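Local coordinates for [4Fe-4S]-dependent U34-ARNt thiolase (Methanococcus maripaludis, PDB 6SCY), which probably transfers sulfur to uridine 34 of tRNA, using a [4Fe-4S] cluster and probably ATP, at residues D172-E184 / L238-L251. Numbering follows the deposited sequence.
Sequences DDVAQAVMMNYIE and LSFRSEVSDITDNL
Gln176 lies in a hole formed by Arg241, Val244, Ser245 and Thr248, a knobs-into-holes fit where helices 172-184 and 239-251 cross at 109° with their axes 9.2 Å apart. The first helix, within the PP-loop family region, carries Asp173 of a predicted ATP site; the second follows the cluster ligand Cys233. Gln176 CB borders Val244 CG1, and CG rests against Ser245 CA and Thr248 OG1, which lie on the same side of it. With the chain extended beyond CG (chi2 157°), the amide reaches on until NE2 comes 3.4 Å from Ser245 CB, while OE1 takes a weak, bent hydrogen bond from Arg241 NE at 3.5 Å, amide and guanidinium planes standing 80° apart. With an alanine here, a gap would probably open over Ser245 and Arg241 NE would lose this acceptor. The guanidinium continues past Ala177, whose N lies over one of its faces, and NH1 comes 3.0 Å from Asp173 O. Val244 fits among Gln176, Met179, Met180 and Ile183, CG1 against Met179 CB, CG2 against Met180 CG and Ile183 CD1. Met180 CE approaches Phe240 CD2 at 3.6 Å, its sulfur making an oblique Met-aromatic contact, and Ile183 CG2 meets the ring's edge at CZ. Asp172 and Asp249 both form salt bridges to Lys259, which probably offsets their repulsion. Apolar packing thus dominates, with a single weak hydrogen bond, Arg241 NE to Gln176 OE1, within it.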
loop_
_atom_site.group_PDB
_atom_site.type_symbol
_atom_site.label_atom_id
_atom_site.label_comp_id
_atom_site.label_asym_id
_atom_site.label_seq_id
_atom_site.Cartn_x
_atom_site.Cartn_y
_atom_site.Cartn_z
ATOM N N ASP A 172 11.854 7.168 6.842
ATOM C CA ASP A 172 10.551 7.800 7.062
ATOM C C ASP A 172 10.081 8.467 5.769
ATOM O O ASP A 172 8.982 8.150 5.324
ATOM C CB ASP A 172 10.605 8.812 8.215
ATOM C CG ASP A 172 10.443 8.224 9.600
ATOM O OD1 ASP A 172 11.381 7.544 10.073
ATOM O OD2 ASP A 172 9.394 8.474 10.228
ATOM N N ASP A 173 10.942 9.309 5.124
ATOM C CA ASP A 173 10.689 10.003 3.845
ATOM C C ASP A 173 10.218 9.051 2.738
ATOM O O ASP A 173 9.292 9.379 1.990
ATOM C CB ASP A 173 11.969 10.706 3.346
ATOM C CG ASP A 173 12.279 12.035 3.985
ATOM O OD1 ASP A 173 11.864 13.070 3.428
ATOM O OD2 ASP A 173 12.960 12.044 5.020
ATOM N N VAL A 174 10.883 7.881 2.634
ATOM C CA VAL A 174 10.651 6.835 1.637
ATOM C C VAL A 174 9.375 6.027 1.925
ATOM O O VAL A 174 8.623 5.773 0.988
ATOM C CB VAL A 174 11.904 5.945 1.472
ATOM C CG1 VAL A 174 11.676 4.829 0.458
ATOM C CG2 VAL A 174 13.104 6.787 1.059
ATOM N N ALA A 175 9.125 5.641 3.198
ATOM C CA ALA A 175 7.926 4.898 3.603
ATOM C C ALA A 175 6.646 5.694 3.347
ATOM O O ALA A 175 5.645 5.117 2.933
ATOM C CB ALA A 175 8.018 4.518 5.070
ATOM N N GLN A 176 6.699 7.022 3.564
ATOM C CA GLN A 176 5.601 7.968 3.375
ATOM C C GLN A 176 5.210 8.082 1.916
ATOM O O GLN A 176 4.024 7.992 1.604
ATOM C CB GLN A 176 5.992 9.357 3.903
ATOM C CG GLN A 176 6.018 9.448 5.417
ATOM C CD GLN A 176 6.890 10.567 5.909
ATOM O OE1 GLN A 176 7.200 11.523 5.185
ATOM N NE2 GLN A 176 7.305 10.467 7.165
ATOM N N ALA A 177 6.197 8.317 1.028
ATOM C CA ALA A 177 5.997 8.459 -0.413
ATOM C C ALA A 177 5.386 7.202 -1.037
ATOM O O ALA A 177 4.517 7.315 -1.907
ATOM C CB ALA A 177 7.317 8.798 -1.084
ATOM N N VAL A 178 5.817 6.012 -0.566
ATOM C CA VAL A 178 5.335 4.706 -1.013
ATOM C C VAL A 178 3.862 4.603 -0.624
ATOM O O VAL A 178 3.027 4.342 -1.487
ATOM C CB VAL A 178 6.198 3.550 -0.435
ATOM C CG1 VAL A 178 5.491 2.210 -0.553
ATOM C CG2 VAL A 178 7.562 3.483 -1.110
ATOM N N MET A 179 3.548 4.882 0.656
ATOM C CA MET A 179 2.194 4.860 1.208
ATOM C C MET A 179 1.285 5.860 0.499
ATOM O O MET A 179 0.123 5.539 0.268
ATOM C CB MET A 179 2.221 5.115 2.725
ATOM C CG MET A 179 0.996 4.603 3.461
ATOM S SD MET A 179 0.926 2.793 3.639
ATOM C CE MET A 179 0.064 2.680 5.162
ATOM N N MET A 180 1.809 7.054 0.139
ATOM C CA MET A 180 1.061 8.089 -0.584
ATOM C C MET A 180 0.660 7.555 -1.962
ATOM O O MET A 180 -0.507 7.652 -2.336
ATOM C CB MET A 180 1.885 9.387 -0.718
ATOM C CG MET A 180 1.832 10.273 0.511
ATOM S SD MET A 180 2.913 11.737 0.433
ATOM C CE MET A 180 1.935 12.825 -0.558
ATOM N N ASN A 181 1.626 6.928 -2.675
ATOM C CA ASN A 181 1.454 6.312 -3.995
ATOM C C ASN A 181 0.445 5.149 -3.921
ATOM O O ASN A 181 -0.258 4.883 -4.897
ATOM C CB ASN A 181 2.820 5.847 -4.537
ATOM C CG ASN A 181 2.784 4.998 -5.790
ATOM O OD1 ASN A 181 2.787 3.765 -5.733
ATOM N ND2 ASN A 181 2.762 5.638 -6.951
ATOM N N TYR A 182 0.367 4.480 -2.757
ATOM C CA TYR A 182 -0.554 3.378 -2.490
ATOM C C TYR A 182 -1.973 3.926 -2.280
ATOM O O TYR A 182 -2.892 3.465 -2.956
ATOM C CB TYR A 182 -0.095 2.581 -1.249
ATOM C CG TYR A 182 1.040 1.588 -1.440
ATOM C CD1 TYR A 182 1.516 1.271 -2.711
ATOM C CD2 TYR A 182 1.606 0.934 -0.355
ATOM C CE1 TYR A 182 2.537 0.337 -2.891
ATOM C CE2 TYR A 182 2.609 -0.018 -0.523
ATOM C CZ TYR A 182 3.075 -0.310 -1.791
ATOM O OH TYR A 182 4.065 -1.249 -1.937
ATOM N N ILE A 183 -2.142 4.920 -1.362
ATOM C CA ILE A 183 -3.430 5.560 -1.025
ATOM C C ILE A 183 -4.036 6.286 -2.250
ATOM O O ILE A 183 -5.252 6.233 -2.449
ATOM C CB ILE A 183 -3.337 6.475 0.244
ATOM C CG1 ILE A 183 -2.880 5.679 1.483
ATOM C CG2 ILE A 183 -4.673 7.179 0.536
ATOM C CD1 ILE A 183 -2.178 6.477 2.540
ATOM N N GLU A 184 -3.185 6.938 -3.072
ATOM C CA GLU A 184 -3.623 7.632 -4.286
ATOM C C GLU A 184 -3.925 6.641 -5.406
ATOM O O GLU A 184 -4.715 6.945 -6.295
ATOM C CB GLU A 184 -2.583 8.664 -4.748
ATOM C CG GLU A 184 -2.533 9.910 -3.879
ATOM C CD GLU A 184 -1.338 10.827 -4.071
ATOM O OE1 GLU A 184 -0.311 10.384 -4.636
ATOM O OE2 GLU A 184 -1.430 11.998 -3.636
ATOM N N LEU A 238 1.622 20.811 2.316
ATOM C CA LEU A 238 0.711 19.739 1.909
ATOM C C LEU A 238 0.423 18.893 3.128
ATOM O O LEU A 238 1.336 18.286 3.687
ATOM C CB LEU A 238 1.313 18.882 0.797
ATOM C CG LEU A 238 0.260 18.222 -0.101
ATOM C CD1 LEU A 238 0.616 18.541 -1.551
ATOM C CD2 LEU A 238 0.202 16.688 0.132
ATOM N N SER A 239 -0.830 18.925 3.594
ATOM C CA SER A 239 -1.281 18.247 4.813
ATOM C C SER A 239 -1.410 16.726 4.689
ATOM O O SER A 239 -1.476 16.045 5.717
ATOM C CB SER A 239 -2.585 18.864 5.313
ATOM O OG SER A 239 -2.425 20.247 5.595
ATOM N N PHE A 240 -1.445 16.190 3.449
ATOM C CA PHE A 240 -1.557 14.747 3.203
ATOM C C PHE A 240 -0.324 13.971 3.674
ATOM O O PHE A 240 -0.479 12.930 4.319
ATOM C CB PHE A 240 -1.901 14.443 1.733
ATOM C CG PHE A 240 -2.146 12.993 1.378
ATOM C CD1 PHE A 240 -2.986 12.201 2.155
ATOM C CD2 PHE A 240 -1.591 12.439 0.234
ATOM C CE1 PHE A 240 -3.226 10.868 1.819
ATOM C CE2 PHE A 240 -1.839 11.104 -0.106
ATOM C CZ PHE A 240 -2.652 10.328 0.692
ATOM N N ARG A 241 0.891 14.498 3.387
ATOM C CA ARG A 241 2.160 13.891 3.806
ATOM C C ARG A 241 2.268 13.882 5.335
ATOM O O ARG A 241 2.712 12.884 5.897
ATOM C CB ARG A 241 3.374 14.585 3.154
ATOM C CG ARG A 241 4.634 13.714 3.162
ATOM C CD ARG A 241 5.799 14.346 2.423
ATOM N NE ARG A 241 6.923 13.414 2.288
ATOM C CZ ARG A 241 7.325 12.874 1.139
ATOM N NH1 ARG A 241 8.349 12.035 1.115
ATOM N NH2 ARG A 241 6.715 13.187 0.001
ATOM N N SER A 242 1.810 14.961 6.007
ATOM C CA SER A 242 1.798 15.045 7.469
ATOM C C SER A 242 0.757 14.080 8.076
ATOM O O SER A 242 0.918 13.655 9.221
ATOM C CB SER A 242 1.562 16.479 7.938
ATOM O OG SER A 242 0.295 16.975 7.543
ATOM N N GLU A 243 -0.288 13.710 7.295
ATOM C CA GLU A 243 -1.319 12.752 7.707
ATOM C C GLU A 243 -0.765 11.337 7.529
ATOM O O GLU A 243 -0.912 10.512 8.433
ATOM C CB GLU A 243 -2.609 12.941 6.885
ATOM C CG GLU A 243 -3.834 12.277 7.502
ATOM C CD GLU A 243 -5.049 12.120 6.607
ATOM O OE1 GLU A 243 -5.491 13.126 6.003
ATOM O OE2 GLU A 243 -5.575 10.986 6.525
ATOM N N VAL A 244 -0.112 11.077 6.364
ATOM C CA VAL A 244 0.520 9.800 5.997
ATOM C C VAL A 244 1.665 9.467 6.953
ATOM O O VAL A 244 1.792 8.311 7.353
ATOM C CB VAL A 244 0.947 9.764 4.505
ATOM C CG1 VAL A 244 1.923 8.627 4.213
ATOM C CG2 VAL A 244 -0.267 9.662 3.596
ATOM N N SER A 245 2.469 10.486 7.347
ATOM C CA SER A 245 3.584 10.324 8.285
ATOM C C SER A 245 3.078 9.810 9.626
ATOM O O SER A 245 3.696 8.917 10.204
ATOM C CB SER A 245 4.356 11.628 8.465
ATOM O OG SER A 245 3.571 12.620 9.105
ATOM N N ASP A 246 1.913 10.325 10.070
ATOM C CA ASP A 246 1.252 9.922 11.302
ATOM C C ASP A 246 0.777 8.475 11.210
ATOM O O ASP A 246 0.847 7.750 12.207
ATOM C CB ASP A 246 0.094 10.878 11.631
ATOM C CG ASP A 246 0.494 12.095 12.456
ATOM O OD1 ASP A 246 -0.145 12.337 13.511
ATOM O OD2 ASP A 246 1.441 12.811 12.045
ATOM N N ILE A 247 0.342 8.043 10.006
ATOM C CA ILE A 247 -0.102 6.670 9.742
ATOM C C ILE A 247 1.102 5.719 9.892
ATOM O O ILE A 247 1.025 4.756 10.661
ATOM C CB ILE A 247 -0.808 6.550 8.353
ATOM C CG1 ILE A 247 -2.142 7.324 8.329
ATOM C CG2 ILE A 247 -1.008 5.086 7.931
ATOM C CD1 ILE A 247 -2.612 7.784 6.956
ATOM N N THR A 248 2.220 6.036 9.188
ATOM C CA THR A 248 3.478 5.276 9.182
ATOM C C THR A 248 4.127 5.245 10.567
ATOM O O THR A 248 4.715 4.226 10.940
ATOM C CB THR A 248 4.443 5.788 8.094
ATOM O OG1 THR A 248 4.827 7.135 8.375
ATOM C CG2 THR A 248 3.866 5.674 6.683
ATOM N N ASP A 249 4.006 6.355 11.327
ATOM C CA ASP A 249 4.537 6.469 12.682
ATOM C C ASP A 249 3.740 5.585 13.643
ATOM O O ASP A 249 4.346 4.785 14.360
ATOM C CB ASP A 249 4.557 7.936 13.167
ATOM C CG ASP A 249 5.671 8.801 12.596
ATOM O OD1 ASP A 249 6.793 8.270 12.378
ATOM O OD2 ASP A 249 5.433 10.015 12.388
ATOM N N ASN A 250 2.382 5.694 13.622
ATOM C CA ASN A 250 1.502 4.893 14.485
ATOM C C ASN A 250 1.541 3.406 14.142
ATOM O O ASN A 250 1.284 2.579 15.017
ATOM C CB ASN A 250 0.079 5.434 14.519
ATOM C CG ASN A 250 -0.145 6.390 15.665
ATOM O OD1 ASN A 250 0.076 7.596 15.549
ATOM N ND2 ASN A 250 -0.565 5.867 16.813
ATOM N N LEU A 251 1.910 3.070 12.894
ATOM C CA LEU A 251 2.070 1.689 12.458
ATOM C C LEU A 251 3.364 1.135 13.041
ATOM O O LEU A 251 3.379 -0.005 13.490
ATOM C CB LEU A 251 2.089 1.579 10.927
ATOM C CG LEU A 251 0.760 1.355 10.246
ATOM C CD1 LEU A 251 0.873 1.650 8.791
ATOM C CD2 LEU A 251 0.284 -0.071 10.421
#